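Side-chain contacts in N-acetylglucosaminidase (Paenibacillus barengoltzii, PDB 6INX), which probably hydrolyses glycosidic bonds of N-acetylglucosamine in carbohydrate chains, acting as a family 18 glycoside hydrolase with a TIM-barrel catalytic domain: residues L154-A157 against Y163-D166; W110-Y115 against Q181-D186; E55-R58 against T64-L67. All blocks are in the same frame, centred on the assembly; numbering follows the deposited sequence.

Interaction 1 (L154-A157 against Y163-D166); sequences LTIA and YYID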
loop_
_atom_site.group_PDB
_atom_site.type_symbol
_atom_site.label_atom_id
_atom_site.label_comp_id
_atom_site.label_asym_id
_atom_site.label_seq_id
_atom_site.Cartn_x
_atom_site.Cartn_y
_atom_site.Cartn_z
ATOM N N LEU A 154 19.886 21.398 9.924
ATOM C CA LEU A 154 19.424 20.052 10.245
ATOM C C LEU A 154 18.223 19.766 9.362
ATOM O O LEU A 154 17.254 20.528 9.369
ATOM C CB LEU A 154 19.036 19.928 11.725
ATOM C CG LEU A 154 18.644 18.519 12.182
ATOM C CD1 LEU A 154 19.827 17.562 12.055
ATOM C CD2 LEU A 154 18.118 18.569 13.611
ATOM N N THR A 155 18.302 18.693 8.580
ATOM C CA THR A 155 17.206 18.266 7.724
ATOM C C THR A 155 17.014 16.773 7.933
ATOM O O THR A 155 17.797 16.121 8.627
ATOM C CB THR A 155 17.494 18.554 6.242
ATOM O OG1 THR A 155 18.613 17.772 5.816
ATOM C CG2 THR A 155 17.818 20.032 6.010
ATOM N N ILE A 156 15.946 16.231 7.337
ATOM C CA ILE A 156 15.739 14.791 7.290
ATOM C C ILE A 156 15.337 14.408 5.878
ATOM O O ILE A 156 14.855 15.226 5.096
ATOM C CB ILE A 156 14.672 14.267 8.283
ATOM C CG1 ILE A 156 13.275 14.792 7.906
ATOM C CG2 ILE A 156 15.071 14.578 9.728
ATOM C CD1 ILE A 156 12.145 14.179 8.731
ATOM N N ALA A 157 15.557 13.139 5.560
ATOM C CA ALA A 157 14.898 12.505 4.429
ATOM C C ALA A 157 13.813 11.603 4.989
ATOM O O ALA A 157 14.082 10.768 5.866
ATOM C CB ALA A 157 15.890 11.664 3.628
ATOM N N TYR A 163 2.746 5.099 6.060
ATOM C CA TYR A 163 3.509 4.478 7.140
ATOM C C TYR A 163 4.402 5.491 7.843
ATOM O O TYR A 163 4.590 5.422 9.065
ATOM C CB TYR A 163 4.346 3.300 6.615
ATOM C CG TYR A 163 5.448 3.699 5.652
ATOM C CD1 TYR A 163 5.237 3.696 4.279
ATOM C CD2 TYR A 163 6.702 4.098 6.114
ATOM C CE1 TYR A 163 6.241 4.075 3.398
ATOM C CE2 TYR A 163 7.708 4.489 5.228
ATOM C CZ TYR A 163 7.460 4.473 3.876
ATOM O OH TYR A 163 8.444 4.854 2.992
ATOM N N TYR A 164 4.991 6.421 7.086
ATOM C CA TYR A 164 5.978 7.310 7.694
ATOM C C TYR A 164 5.303 8.309 8.624
ATOM O O TYR A 164 5.809 8.588 9.723
ATOM C CB TYR A 164 6.798 8.031 6.621
ATOM C CG TYR A 164 7.993 8.743 7.222
ATOM C CD1 TYR A 164 7.880 10.061 7.669
ATOM C CD2 TYR A 164 9.213 8.087 7.377
ATOM C CE1 TYR A 164 8.961 10.722 8.233
ATOM C CE2 TYR A 164 10.309 8.734 7.942
ATOM C CZ TYR A 164 10.171 10.049 8.370
ATOM O OH TYR A 164 11.243 10.703 8.936
ATOM N N ILE A 165 4.153 8.838 8.200
ATOM C CA ILE A 165 3.341 9.695 9.055
ATOM C C ILE A 165 2.954 8.955 10.326
ATOM O O ILE A 165 3.008 9.509 11.430
ATOM C CB ILE A 165 2.097 10.159 8.273
ATOM C CG1 ILE A 165 2.502 10.903 6.996
ATOM C CG2 ILE A 165 1.185 11.007 9.159
ATOM C CD1 ILE A 165 3.232 12.204 7.256
ATOM N N ASP A 166 2.564 7.680 10.192
ATOM C CA ASP A 166 2.112 6.907 11.339
ATOM C C ASP A 166 3.242 6.603 12.309
ATOM O O ASP A 166 2.972 6.350 13.486
ATOM C CB ASP A 166 1.476 5.591 10.876
ATOM C CG ASP A 166 0.182 5.801 10.102
ATOM O OD1 ASP A 166 -0.358 6.928 10.131
ATOM O OD2 ASP A 166 -0.304 4.833 9.482
HETATM O O HOH W 1 13.614 9.614 8.283
#
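Tyr164 reaches from the short helix 162-166 back to strand 153-159, the TIM-barrel strand that precedes it in the chain, and presents its phenol end to two residues there, Ile156 and Ala157. The meeting is narrow: Tyr164 OH lies 3.6 Å from Ile156 CD1, and the two side chains run aslant to each other. CG of Tyr164 is anti to its backbone N (chi1 -169°), which extends the ring away from the helix backbone and carries the hydroxyl to the strand. Ile156 answers with an extended outer arm (chi2 173°), whose terminal methyl meets the phenol.

The polar half of the contact goes through a single water. Tyr164 OH donates to this water at 2.7 Å, and the water in turn donates to Ala157 O, also at 2.7 Å. Direct bonding is absent because Tyr164 OH stops 4.2 Å from Ala157 O. Tyrosine suits this place, having a flat apolar body for the interior and a hydroxyl that the water can satisfy.

Around the contact, helix 126-148 supplies Phe130 against Tyr164 and Leu134 against Ile156, helix 170-173 adds Met170 and Val173, and the neighbouring barrel strand 179-183 brings Val180 against Ile156, apolar surroundings that suit an isoleucine.

Interaction 2 (W110-Y115 against Q181-D186); sequences WEYPCY and QLMTYD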
loop_
_atom_site.group_PDB
_atom_site.type_symbol
_atom_site.label_atom_id
_atom_site.label_comp_id
_atom_site.label_asym_id
_atom_site.label_seq_id
_atom_site.Cartn_x
_atom_site.Cartn_y
_atom_site.Cartn_z
ATOM N N TRP A 110 17.257 8.242 8.667
ATOM C CA TRP A 110 16.836 7.028 9.359
ATOM C C TRP A 110 15.628 6.453 8.624
ATOM O O TRP A 110 14.596 7.114 8.494
ATOM C CB TRP A 110 16.471 7.421 10.795
ATOM C CG TRP A 110 15.880 6.355 11.697
ATOM C CD1 TRP A 110 15.651 5.036 11.410
ATOM C CD2 TRP A 110 15.457 6.546 13.048
ATOM N NE1 TRP A 110 15.100 4.400 12.503
ATOM C CE2 TRP A 110 14.972 5.306 13.523
ATOM C CE3 TRP A 110 15.451 7.645 13.910
ATOM C CZ2 TRP A 110 14.484 5.142 14.812
ATOM C CZ3 TRP A 110 14.983 7.474 15.196
ATOM C CH2 TRP A 110 14.484 6.236 15.631
ATOM N N GLU A 111 15.757 5.228 8.123
ATOM C CA GLU A 111 14.715 4.638 7.286
ATOM C C GLU A 111 14.211 3.359 7.944
ATOM O O GLU A 111 14.720 2.279 7.643
ATOM C CB GLU A 111 15.282 4.384 5.874
ATOM C CG GLU A 111 15.776 5.677 5.215
ATOM C CD GLU A 111 16.242 5.501 3.772
ATOM O OE1 GLU A 111 15.964 4.459 3.161
ATOM O OE2 GLU A 111 16.892 6.432 3.245
ATOM N N TYR A 112 13.234 3.455 8.848
ATOM C CA TYR A 112 12.527 4.681 9.237
ATOM C C TYR A 112 12.113 4.482 10.697
ATOM O O TYR A 112 11.998 3.341 11.142
ATOM C CB TYR A 112 11.233 4.856 8.422
ATOM C CG TYR A 112 11.349 4.612 6.930
ATOM C CD1 TYR A 112 11.702 5.638 6.056
ATOM C CD2 TYR A 112 11.088 3.351 6.396
ATOM C CE1 TYR A 112 11.806 5.402 4.677
ATOM C CE2 TYR A 112 11.185 3.115 5.048
ATOM C CZ TYR A 112 11.535 4.134 4.194
ATOM O OH TYR A 112 11.630 3.853 2.842
ATOM N N PRO A 113 11.829 5.558 11.435
ATOM C CA PRO A 113 11.360 5.393 12.819
ATOM C C PRO A 113 10.144 4.477 12.879
ATOM O O PRO A 113 9.175 4.673 12.142
ATOM C CB PRO A 113 10.994 6.822 13.239
ATOM C CG PRO A 113 11.855 7.706 12.384
ATOM C CD PRO A 113 11.960 6.980 11.054
ATOM N N CYS A 114 10.225 3.439 13.728
ATOM C CA CYS A 114 9.210 2.413 13.982
ATOM C C CYS A 114 9.267 1.235 13.015
ATOM O O CYS A 114 8.530 0.261 13.210
ATOM C CB CYS A 114 7.766 2.952 14.045
ATOM S SG CYS A 114 7.465 4.243 15.283
ATOM N N TYR A 115 10.106 1.293 11.984
ATOM C CA TYR A 115 10.106 0.307 10.906
ATOM C C TYR A 115 11.446 -0.411 10.833
ATOM O O TYR A 115 12.496 0.227 10.720
ATOM C CB TYR A 115 9.733 0.964 9.569
ATOM C CG TYR A 115 8.341 1.531 9.659
ATOM C CD1 TYR A 115 7.238 0.695 9.571
ATOM C CD2 TYR A 115 8.126 2.878 9.908
ATOM C CE1 TYR A 115 5.961 1.180 9.694
ATOM C CE2 TYR A 115 6.843 3.381 10.035
ATOM C CZ TYR A 115 5.763 2.522 9.929
ATOM O OH TYR A 115 4.482 3.019 10.070
ATOM N N GLN A 181 12.938 16.583 3.369
ATOM C CA GLN A 181 13.053 16.038 2.019
ATOM C C GLN A 181 12.180 14.797 1.924
ATOM O O GLN A 181 12.450 13.791 2.585
ATOM C CB GLN A 181 14.502 15.693 1.717
ATOM C CG GLN A 181 15.425 16.875 1.843
ATOM C CD GLN A 181 16.859 16.463 1.736
ATOM O OE1 GLN A 181 17.391 15.807 2.635
ATOM N NE2 GLN A 181 17.500 16.824 0.632
ATOM N N LEU A 182 11.140 14.856 1.104
ATOM C CA LEU A 182 10.278 13.702 0.902
ATOM C C LEU A 182 10.902 12.811 -0.159
ATOM O O LEU A 182 11.105 13.233 -1.306
ATOM C CB LEU A 182 8.867 14.120 0.487
ATOM C CG LEU A 182 8.141 15.103 1.391
ATOM C CD1 LEU A 182 6.731 15.331 0.848
ATOM C CD2 LEU A 182 8.131 14.573 2.811
ATOM N N MET A 183 11.198 11.574 0.218
ATOM C CA MET A 183 11.804 10.629 -0.716
ATOM C C MET A 183 10.699 10.073 -1.615
ATOM O O MET A 183 10.243 8.935 -1.472
ATOM C CB MET A 183 12.537 9.532 0.041
ATOM C CG MET A 183 13.865 10.019 0.639
ATOM S SD MET A 183 14.796 8.713 1.457
ATOM C CE MET A 183 13.700 8.434 2.834
ATOM N N THR A 184 10.258 10.923 -2.551
ATOM C CA THR A 184 9.211 10.549 -3.510
ATOM C C THR A 184 9.813 9.762 -4.682
ATOM O O THR A 184 9.688 10.107 -5.861
ATOM C CB THR A 184 8.388 11.758 -3.949
ATOM O OG1 THR A 184 9.244 12.768 -4.503
ATOM C CG2 THR A 184 7.609 12.340 -2.777
ATOM N N TYR A 185 10.483 8.674 -4.312
ATOM C CA TYR A 185 11.053 7.698 -5.224
ATOM C C TYR A 185 11.097 6.378 -4.471
ATOM O O TYR A 185 10.917 6.338 -3.249
ATOM C CB TYR A 185 12.424 8.124 -5.789
ATOM C CG TYR A 185 13.427 8.704 -4.816
ATOM C CD1 TYR A 185 14.057 7.911 -3.875
ATOM C CD2 TYR A 185 13.760 10.056 -4.859
ATOM C CE1 TYR A 185 14.993 8.443 -2.997
ATOM C CE2 TYR A 185 14.709 10.595 -3.989
ATOM C CZ TYR A 185 15.306 9.782 -3.058
ATOM O OH TYR A 185 16.243 10.290 -2.182
ATOM N N ASP A 186 11.328 5.287 -5.205
ATOM C CA ASP A 186 11.129 3.931 -4.661
ATOM C C ASP A 186 9.737 3.781 -4.047
ATOM O O ASP A 186 9.538 2.976 -3.133
ATOM C CB ASP A 186 12.181 3.528 -3.615
ATOM C CG ASP A 186 13.592 3.628 -4.121
ATOM O OD1 ASP A 186 13.819 3.441 -5.330
ATOM O OD2 ASP A 186 14.486 3.891 -3.279
#
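Glu111 and Tyr112 meet Met183 at the C-terminal ends of the TIM-barrel strands, where two signatures of family 18 come together. Glu111 closes the Asp-x-x-Asp-x-Asp-x-Glu motif, whose final glutamate is the general acid in family 18 enzymes, and Met183 to Asp186 spell the Met-x-Tyr-Asp motif; the contact therefore probably lies in the wall of the active site.

Packing between the carboxylate and the thioether carries most of the contact. Glu111 OE2 approaches Met183 SD at 3.6 Å, and the Met183 methyl CE sits 4.0 Å from Glu111 CD. Glu111 is extended beyond CG (chi2 -175°), which carries its carboxylate to the end of strand 179-183, beside the Met183 sulfur, whereas Met183 bends at its last torsion (chi3 -68°) and folds CE back against it. Methionine fits because its soft, flexible end can lie against a carboxylate and a ring at once. With an alanine in place of Glu111, the carboxylate is removed and the sulfur and methyl of Met183 would probably lose one flank and be freer to turn.

The apolar part is smaller. Met183 CE comes to the edge of the Tyr112 ring, near its plane, 4.0 Å from Tyr112 CE1, while Glu111 CB covers one face of that ring toward its rim.

Backbone geometry sets the stage on both sides. The peptide bond between Glu111 and Tyr112 is cis, and Tyr112 to Tyr115 form a type II beta turn. Beyond the contact, Trp72 packs on Glu111 and Tyr112, and Met322 of strand 320-324 on Met183. The chain turns at Met183 and Thr184 through two consecutive inverse gamma turns, the second closed by Tyr185 N donating to Met183 O at 2.9 Å.

Interaction 3 (E55-R58 against T64-L67); sequences ELKR and TILL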
loop_
_atom_site.group_PDB
_atom_site.type_symbol
_atom_site.label_atom_id
_atom_site.label_comp_id
_atom_site.label_asym_id
_atom_site.label_seq_id
_atom_site.Cartn_x
_atom_site.Cartn_y
_atom_site.Cartn_z
ATOM N N GLU A 55 37.269 23.565 -1.074
ATOM C CA GLU A 55 37.382 23.970 -2.472
ATOM C C GLU A 55 36.022 24.000 -3.150
ATOM O O GLU A 55 35.759 24.873 -3.988
ATOM C CB GLU A 55 38.344 23.048 -3.224
ATOM C CG GLU A 55 38.376 23.271 -4.741
ATOM C CD GLU A 55 38.938 24.636 -5.140
ATOM O OE1 GLU A 55 38.146 25.588 -5.306
ATOM O OE2 GLU A 55 40.174 24.758 -5.294
ATOM N N LEU A 56 35.143 23.053 -2.810
ATOM C CA LEU A 56 33.797 23.084 -3.373
ATOM C C LEU A 56 33.063 24.346 -2.942
ATOM O O LEU A 56 32.370 24.982 -3.748
ATOM C CB LEU A 56 33.017 21.833 -2.950
ATOM C CG LEU A 56 33.613 20.477 -3.332
ATOM C CD1 LEU A 56 32.654 19.346 -2.943
ATOM C CD2 LEU A 56 33.957 20.409 -4.810
ATOM N N LYS A 57 33.205 24.724 -1.671
ATOM C CA LYS A 57 32.565 25.938 -1.184
ATOM C C LYS A 57 33.177 27.180 -1.812
ATOM O O LYS A 57 32.473 28.167 -2.040
ATOM C CB LYS A 57 32.680 26.016 0.335
ATOM C CG LYS A 57 31.914 24.942 1.080
ATOM C CD LYS A 57 31.924 25.237 2.572
ATOM C CE LYS A 57 30.521 25.457 3.105
ATOM N NZ LYS A 57 29.818 26.585 2.431
ATOM N N ARG A 58 34.482 27.152 -2.089
ATOM C CA ARG A 58 35.115 28.274 -2.773
ATOM C C ARG A 58 34.549 28.447 -4.178
ATOM O O ARG A 58 34.327 29.576 -4.633
ATOM C CB ARG A 58 36.630 28.066 -2.803
ATOM C CG ARG A 58 37.427 29.222 -3.408
ATOM C CD ARG A 58 38.907 29.125 -3.043
ATOM N NE ARG A 58 39.102 29.208 -1.597
ATOM C CZ ARG A 58 39.218 30.348 -0.921
ATOM N NH1 ARG A 58 39.178 31.511 -1.560
ATOM N NH2 ARG A 58 39.378 30.327 0.394
ATOM N N THR A 64 25.292 25.009 0.248
ATOM C CA THR A 64 25.210 24.429 1.586
ATOM C C THR A 64 25.528 22.939 1.484
ATOM O O THR A 64 24.915 22.227 0.682
ATOM C CB THR A 64 23.802 24.632 2.161
ATOM O OG1 THR A 64 23.506 26.033 2.248
ATOM C CG2 THR A 64 23.659 24.012 3.548
ATOM N N ILE A 65 26.486 22.473 2.280
ATOM C CA ILE A 65 26.972 21.096 2.209
ATOM C C ILE A 65 26.573 20.380 3.488
ATOM O O ILE A 65 27.057 20.713 4.577
ATOM C CB ILE A 65 28.489 21.030 1.983
ATOM C CG1 ILE A 65 28.872 21.794 0.716
ATOM C CG2 ILE A 65 28.960 19.577 1.880
ATOM C CD1 ILE A 65 30.359 21.733 0.410
ATOM N N LEU A 66 25.704 19.379 3.361
ATOM C CA LEU A 66 25.233 18.601 4.499
ATOM C C LEU A 66 25.839 17.202 4.478
ATOM O O LEU A 66 26.107 16.630 3.414
ATOM C CB LEU A 66 23.706 18.472 4.470
ATOM C CG LEU A 66 22.951 19.799 4.321
ATOM C CD1 LEU A 66 21.451 19.553 4.195
ATOM C CD2 LEU A 66 23.264 20.732 5.483
ATOM N N LEU A 67 26.056 16.649 5.665
ATOM C CA LEU A 67 26.420 15.243 5.777
ATOM C C LEU A 67 25.142 14.448 5.994
ATOM O O LEU A 67 24.446 14.658 6.995
ATOM C CB LEU A 67 27.356 15.028 6.964
ATOM C CG LEU A 67 27.676 13.556 7.266
ATOM C CD1 LEU A 67 28.518 12.907 6.162
ATOM C CD2 LEU A 67 28.385 13.444 8.621
#
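Ile65 extends from strand 64-70 toward helix 53-59 and sets its terminal methyl against the aliphatic base of Lys57. The isoleucine has CG1 anti to its carbonyl carbon (chi1 -57°) and continues straight through chi2, -178°, so CD1 is the atom carried farthest toward the helix. It lies 3.6 Å from Lys57 CG. The lysine chain passes aslant to this arm: its first bond does not face the strand, yet the chain bends at chi3 and chi4 and its later atoms draw nearer.

Leu56, one residue earlier on the helix, does point toward the strand. Its touch is looser and made near the backbone, with Leu56 CB 4.3 Å from Ile65 CD1. The methyl is thus met by two successive helical residues, and the contact across the segments is purely apolar.

Each residue type matches its position. The beta-branched isoleucine favours a strand and fills the buried layer between strand and helix. Lysine is divided in its behaviour, since its CG methylene packs on Ile65 while its ammonium goes elsewhere: Lys57 NZ hydrogen-bonds to Leu63 O, just before the strand, and makes a weak, long ion pair with Asp104. The same carboxylate accepts a hydrogen bond from Ile65 N.

Helix 53-59 runs into strand 64-70 through a short link and packs on the outer face of that strand, the helix-on-strand packing of a TIM barrel. Strand 64-70 itself lies between strands 29-38 and 105-109, with Ile32 of the former packing on Ile65, while Leu66 meets Asn31, Trp153 and Thr155 of the barrel.

All three contacts use strands of the same barrel sheet. Interactions 1 and 2 lie close together, their centres about 6 Å apart, and rest on neighbouring strands, 153-159 for the first and 179-183 for the second; they join directly where Tyr115 OH bonds to Tyr163 O. Interaction 3 stands apart, about 24 Å from either by centres, though Leu66 still touches Thr155, two strands along the same sheet. Interactions 1 and 3 are buried helix-to-strand contacts, the first with a water-bridged polar component, the third apolar. Interaction 2 is only partly buried and joins the loop after strand 105-109 to the end of strand 179-183 at the probable catalytic end, pairing a carboxylate with a thioether. Interactions 1 and 2 also border the second subunit.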